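Decapping nuclease RAI1 (Scheffersomyces stipitis, PDB 5BTO) removes the NAD cap from the 5' end of a subset of RNAs in a divalent-metal-dependent hydrolysis and stimulates the exoribonuclease RAT1. Local coordinates at residues Phe32-Asp35 against Glu39-Tyr42; Lys258-Leu263 against Val270-Lys275. One frame throughout, in Å; residues are numbered along the deposited sequence.

Overall arrangement
Contact 1 and contact 2 lie in different sheets of one PD-(D/E)XK-type nuclease fold, each off the chain centre, by about 17 and 18 Å between centres. Their own centres are about 31 Å apart and their nearest atoms about 14 Å, so they do not touch. Contact 1 (32-35 with 39-42) is a hairpin at the margin of the ten-stranded mixed sheet; Phe32 comes within about 4 Å of the substrate-binding Tyr114, side chain to side chain. Contact 2 (258-263 with 270-275) packs a helix on a strand of the four-stranded sheet. That strand carries substrate-binding Lys258 and metal-binding Glu256, whose side chain is about 11 Å from that of Lys275.

Contact 1. Residues Phe32-Asp35 against Glu39-Tyr42; sequences FARD and EFVY
Ala33 and Val41 form an antiparallel hydrogen-bonded pair, with Ala33 N 3.0 Å from Val41 O. The return bond, from Val41 N to Ala33 O, is 2.8 Å long. Next along, Arg34 and Phe40 make a non-hydrogen-bonded pair. The arginine can be followed outward. Its CB lies 4.0 Å from Phe40 CE1, CG sits over one face of that ring toward the rim, and CD reaches CZ at 4.1 Å. With CG anti to the backbone N (chi1 -174°) the chain runs past the ring before bending at chi3; NE then bonds Tyr214 O and NH1 bonds Asn83 OD1. At its edge the Phe32 ring meets Phe40 CD1, and Phe32 CB packs 3.9 Å from Tyr42 CD1. The turn is closed by Asp35, whose N donates to Glu39 O (2.7 Å), while its OD1 accepts from Glu39 N at 2.8 Å, met from above the carboxylate plane. OD1 also takes a weak bond from Asp37 N. Replacing Asp35 with an alanine would probably leave Glu39 N and Asp37 N without this acceptor and the turn less firmly fixed, although the Asp35 N bond could remain. Helix 87-101 covers Phe32 and Tyr42, and strand 216-225 continues the sheet beyond 27-34. The antiparallel pairing and the short connection, residues 35-39, identify a beta hairpin, its short second strand outermost in the large mixed sheet within this chain.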
loop_
_atom_site.group_PDB
_atom_site.type_symbol
_atom_site.label_atom_id
_atom_site.label_comp_id
_atom_site.label_asym_id
_atom_site.label_seq_id
_atom_site.Cartn_x
_atom_site.Cartn_y
_atom_site.Cartn_z
ATOM N N PHE A 32 8.289 -7.661 -35.199
ATOM C CA PHE A 32 7.316 -7.680 -36.282
ATOM C C PHE A 32 6.977 -6.249 -36.671
ATOM O O PHE A 32 7.435 -5.310 -36.021
ATOM C CB PHE A 32 6.076 -8.536 -35.944
ATOM C CG PHE A 32 5.231 -8.019 -34.794
ATOM C CD1 PHE A 32 5.575 -8.294 -33.478
ATOM C CD2 PHE A 32 4.061 -7.311 -35.041
ATOM C CE1 PHE A 32 4.777 -7.845 -32.423
ATOM C CE2 PHE A 32 3.253 -6.863 -33.993
ATOM C CZ PHE A 32 3.611 -7.131 -32.685
ATOM N N ALA A 33 6.227 -6.071 -37.751
ATOM C CA ALA A 33 5.924 -4.719 -38.199
ATOM C C ALA A 33 4.514 -4.600 -38.751
ATOM O O ALA A 33 3.880 -5.593 -39.092
ATOM C CB ALA A 33 6.959 -4.258 -39.249
ATOM N N ARG A 34 4.016 -3.372 -38.810
ATOM C CA ARG A 34 2.802 -3.080 -39.552
ATOM C C ARG A 34 3.231 -2.204 -40.728
ATOM O O ARG A 34 3.961 -1.232 -40.538
ATOM C CB ARG A 34 1.786 -2.355 -38.663
ATOM C CG ARG A 34 0.420 -2.137 -39.310
ATOM C CD ARG A 34 -0.588 -1.581 -38.307
ATOM N NE ARG A 34 -0.327 -0.182 -37.985
ATOM C CZ ARG A 34 -0.860 0.464 -36.951
ATOM N NH1 ARG A 34 -1.687 -0.163 -36.123
ATOM N NH2 ARG A 34 -0.560 1.738 -36.742
ATOM N N ASP A 35 2.821 -2.562 -41.942
ATOM C CA ASP A 35 3.276 -1.819 -43.115
ATOM C C ASP A 35 2.373 -0.636 -43.445
ATOM O O ASP A 35 1.416 -0.349 -42.722
ATOM C CB ASP A 35 3.496 -2.727 -44.339
ATOM C CG ASP A 35 2.208 -3.326 -44.884
ATOM O OD1 ASP A 35 1.112 -2.799 -44.597
ATOM O OD2 ASP A 35 2.298 -4.329 -45.626
ATOM N N GLU A 39 -0.975 -3.847 -43.037
ATOM C CA GLU A 39 -0.812 -5.293 -42.932
ATOM C C GLU A 39 0.380 -5.637 -42.041
ATOM O O GLU A 39 1.357 -4.889 -41.979
ATOM C CB GLU A 39 -0.619 -5.903 -44.320
ATOM C CG GLU A 39 -1.768 -5.636 -45.287
ATOM C CD GLU A 39 -3.008 -6.458 -44.977
ATOM O OE1 GLU A 39 -2.892 -7.476 -44.264
ATOM O OE2 GLU A 39 -4.101 -6.087 -45.454
ATOM N N PHE A 40 0.304 -6.771 -41.352
ATOM C CA PHE A 40 1.388 -7.179 -40.463
ATOM C C PHE A 40 2.449 -8.023 -41.166
ATOM O O PHE A 40 2.132 -8.835 -42.044
ATOM C CB PHE A 40 0.837 -7.891 -39.224
ATOM C CG PHE A 40 0.130 -6.969 -38.276
ATOM C CD1 PHE A 40 0.851 -6.179 -37.396
ATOM C CD2 PHE A 40 -1.248 -6.869 -38.282
ATOM C CE1 PHE A 40 0.211 -5.316 -36.532
ATOM C CE2 PHE A 40 -1.898 -6.008 -37.417
ATOM C CZ PHE A 40 -1.168 -5.232 -36.541
ATOM N N VAL A 41 3.705 -7.800 -40.779
ATOM C CA VAL A 41 4.856 -8.495 -41.353
ATOM C C VAL A 41 5.574 -9.257 -40.246
ATOM O O VAL A 41 5.901 -8.679 -39.210
ATOM C CB VAL A 41 5.836 -7.491 -41.967
ATOM C CG1 VAL A 41 6.972 -8.215 -42.685
ATOM C CG2 VAL A 41 5.098 -6.543 -42.899
ATOM N N TYR A 42 5.824 -10.549 -40.464
ATOM C CA TYR A 42 6.348 -11.424 -39.408
ATOM C C TYR A 42 7.705 -12.059 -39.700
ATOM O O TYR A 42 8.387 -12.512 -38.777
ATOM C CB TYR A 42 5.335 -12.529 -39.068
ATOM C CG TYR A 42 4.028 -11.993 -38.530
ATOM C CD1 TYR A 42 3.951 -11.484 -37.242
ATOM C CD2 TYR A 42 2.875 -11.989 -39.310
ATOM C CE1 TYR A 42 2.765 -10.984 -36.743
ATOM C CE2 TYR A 42 1.674 -11.488 -38.815
ATOM C CZ TYR A 42 1.631 -10.987 -37.527
ATOM O OH TYR A 42 0.461 -10.482 -37.008
#

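Contact 2. Residues Lys258-Leu263 against Val270-Lys275; sequences KTTRIL and VNFEKK
A beta-alpha-beta unit, strand 254-261, helix 266-286 and parallel strand 290-296, contains this contact, in which Thr260 and Leu263 face Phe272 and Lys275 on the helix. The closest CA atoms, Thr260 CA and Phe272 CA, are 6.9 Å apart, and the contacts are made by side chains. Thr260 divides its two branches between the partners. Its methyl CG2 lies 3.7 Å from Phe272 CD1, and the two side chains cross at about a right angle. Its hydroxyl, placed anti to the backbone N (chi1 -165°), turns instead to the lysine: Lys275 NZ donates to Thr260 OG1 at 3.1 Å. Beyond CG the lysine is fully extended, which carries its ammonium from the helix across to the strand, and the aliphatic CD passes 3.6 Å from the same Thr260 OG1. A water bridges the same two elements, accepting from Lys275 NZ at 2.6 Å and donating to Thr259 O at 2.8 Å; the ammonium is thus tied to two successive strand residues, directly and through solvent. Leu263, past the strand end, packs on the base of the phenylalanine, with CD2 3.7 Å from Phe272 CB and CD1 4.1 Å from Phe272 CD2. The threonine methyl lies along the CD1 and CE1 atoms of the ring, and both leucine methyls lie near CD2. Lys258 takes no part in the packing itself; its NZ forms a salt bridge with metal-binding Glu256 and a hydrogen bond with substrate-binding Gln282, farther along the same helix. Strand 290-296 pairs with 254-261 and presents Tyr293 and Phe295 edge-to-face with Phe272, while Tyr308 of strand 302-309 also touches the Phe272 side chain and helix 169-188 meets Thr259.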
loop_
_atom_site.group_PDB
_atom_site.type_symbol
_atom_site.label_atom_id
_atom_site.label_comp_id
_atom_site.label_asym_id
_atom_site.label_seq_id
_atom_site.Cartn_x
_atom_site.Cartn_y
_atom_site.Cartn_z
ATOM N N LYS A 258 11.238 12.003 -30.180
ATOM C CA LYS A 258 10.095 12.698 -29.595
ATOM C C LYS A 258 10.164 14.178 -29.916
ATOM O O LYS A 258 11.225 14.686 -30.287
ATOM C CB LYS A 258 10.099 12.536 -28.071
ATOM C CG LYS A 258 10.138 11.119 -27.568
ATOM C CD LYS A 258 8.808 10.431 -27.744
ATOM C CE LYS A 258 8.738 9.181 -26.862
ATOM N NZ LYS A 258 7.638 8.254 -27.258
ATOM N N THR A 259 9.040 14.870 -29.741
ATOM C CA THR A 259 8.995 16.320 -29.910
ATOM C C THR A 259 8.270 16.985 -28.752
ATOM O O THR A 259 7.456 16.359 -28.069
ATOM C CB THR A 259 8.253 16.727 -31.192
ATOM O OG1 THR A 259 6.865 16.393 -31.064
ATOM C CG2 THR A 259 8.844 16.033 -32.406
ATOM N N THR A 260 8.555 18.265 -28.547
ATOM C CA THR A 260 7.870 19.037 -27.527
ATOM C C THR A 260 8.078 20.515 -27.841
ATOM O O THR A 260 8.908 20.858 -28.684
ATOM C CB THR A 260 8.402 18.690 -26.118
ATOM O OG1 THR A 260 7.503 19.188 -25.112
ATOM C CG2 THR A 260 9.797 19.268 -25.912
ATOM N N ARG A 261 7.321 21.389 -27.184
ATOM C CA ARG A 261 7.468 22.821 -27.413
ATOM C C ARG A 261 8.766 23.325 -26.786
ATOM O O ARG A 261 9.208 22.801 -25.762
ATOM C CB ARG A 261 6.263 23.573 -26.836
ATOM C CG ARG A 261 6.288 25.077 -27.061
ATOM C CD ARG A 261 4.961 25.719 -26.706
ATOM N NE ARG A 261 5.015 27.169 -26.877
ATOM C CZ ARG A 261 3.957 27.971 -26.786
ATOM N NH1 ARG A 261 2.758 27.461 -26.537
ATOM N NH2 ARG A 261 4.098 29.282 -26.949
ATOM N N ILE A 262 9.383 24.326 -27.410
ATOM C CA ILE A 262 10.556 24.975 -26.832
ATOM C C ILE A 262 10.288 25.418 -25.400
ATOM O O ILE A 262 9.152 25.732 -25.043
ATOM C CB ILE A 262 11.016 26.196 -27.658
ATOM C CG1 ILE A 262 9.857 27.158 -27.901
ATOM C CG2 ILE A 262 11.605 25.748 -28.988
ATOM C CD1 ILE A 262 10.272 28.408 -28.693
ATOM N N LEU A 263 11.345 25.428 -24.593
ATOM C CA LEU A 263 11.243 25.686 -23.163
ATOM C C LEU A 263 11.365 27.177 -22.876
ATOM O O LEU A 263 12.392 27.643 -22.396
ATOM C CB LEU A 263 12.333 24.921 -22.414
ATOM C CG LEU A 263 12.392 23.413 -22.661
ATOM C CD1 LEU A 263 13.477 22.754 -21.802
ATOM C CD2 LEU A 263 11.037 22.786 -22.376
ATOM N N VAL A 270 7.755 22.524 -16.887
ATOM C CA VAL A 270 6.834 21.600 -16.213
ATOM C C VAL A 270 6.243 20.581 -17.177
ATOM O O VAL A 270 6.255 19.362 -16.905
ATOM C CB VAL A 270 5.682 22.363 -15.544
ATOM C CG1 VAL A 270 4.533 21.413 -15.194
ATOM C CG2 VAL A 270 6.193 23.078 -14.318
ATOM N N ASN A 271 5.718 21.078 -18.295
ATOM C CA ASN A 271 5.111 20.222 -19.303
ATOM C C ASN A 271 6.142 19.224 -19.796
ATOM O O ASN A 271 5.857 18.034 -19.935
ATOM C CB ASN A 271 4.586 21.030 -20.498
ATOM C CG ASN A 271 3.366 21.876 -20.161
ATOM O OD1 ASN A 271 2.663 21.614 -19.189
ATOM N ND2 ASN A 271 3.106 22.896 -20.984
ATOM N N PHE A 272 7.350 19.713 -20.055
ATOM C CA PHE A 272 8.378 18.850 -20.607
ATOM C C PHE A 272 8.750 17.738 -19.636
ATOM O O PHE A 272 8.947 16.580 -20.038
ATOM C CB PHE A 272 9.620 19.665 -20.974
ATOM C CG PHE A 272 10.732 18.845 -21.570
ATOM C CD1 PHE A 272 10.467 17.897 -22.544
ATOM C CD2 PHE A 272 12.036 19.023 -21.156
ATOM C CE1 PHE A 272 11.492 17.135 -23.089
ATOM C CE2 PHE A 272 13.072 18.269 -21.707
ATOM C CZ PHE A 272 12.794 17.324 -22.675
ATOM N N GLU A 273 8.857 18.082 -18.356
ATOM C CA GLU A 273 9.297 17.092 -17.383
ATOM C C GLU A 273 8.369 15.886 -17.327
ATOM O O GLU A 273 8.839 14.749 -17.212
ATOM C CB GLU A 273 9.462 17.688 -15.987
ATOM C CG GLU A 273 10.107 16.700 -15.026
ATOM C CD GLU A 273 10.082 17.176 -13.603
ATOM O OE1 GLU A 273 9.000 17.109 -12.982
ATOM O OE2 GLU A 273 11.141 17.613 -13.112
ATOM N N LYS A 274 7.062 16.132 -17.403
ATOM C CA LYS A 274 6.085 15.045 -17.423
ATOM C C LYS A 274 6.339 14.123 -18.611
ATOM O O LYS A 274 6.277 12.897 -18.482
ATOM C CB LYS A 274 4.650 15.586 -17.497
ATOM C CG LYS A 274 4.212 16.363 -16.276
ATOM C CD LYS A 274 2.793 16.894 -16.454
ATOM C CE LYS A 274 1.853 15.803 -16.962
ATOM N NZ LYS A 274 1.887 14.584 -16.103
ATOM N N LYS A 275 6.624 14.722 -19.765
ATOM C CA LYS A 275 6.843 13.953 -20.987
ATOM C C LYS A 275 8.160 13.202 -20.900
ATOM O O LYS A 275 8.260 12.041 -21.304
ATOM C CB LYS A 275 6.856 14.871 -22.218
ATOM C CG LYS A 275 5.522 15.549 -22.530
ATOM C CD LYS A 275 5.649 16.472 -23.746
ATOM C CE LYS A 275 4.387 17.289 -23.971
ATOM N NZ LYS A 275 4.535 18.175 -25.158
HETATM O O HOH W 1 4.762 16.499 -27.171
#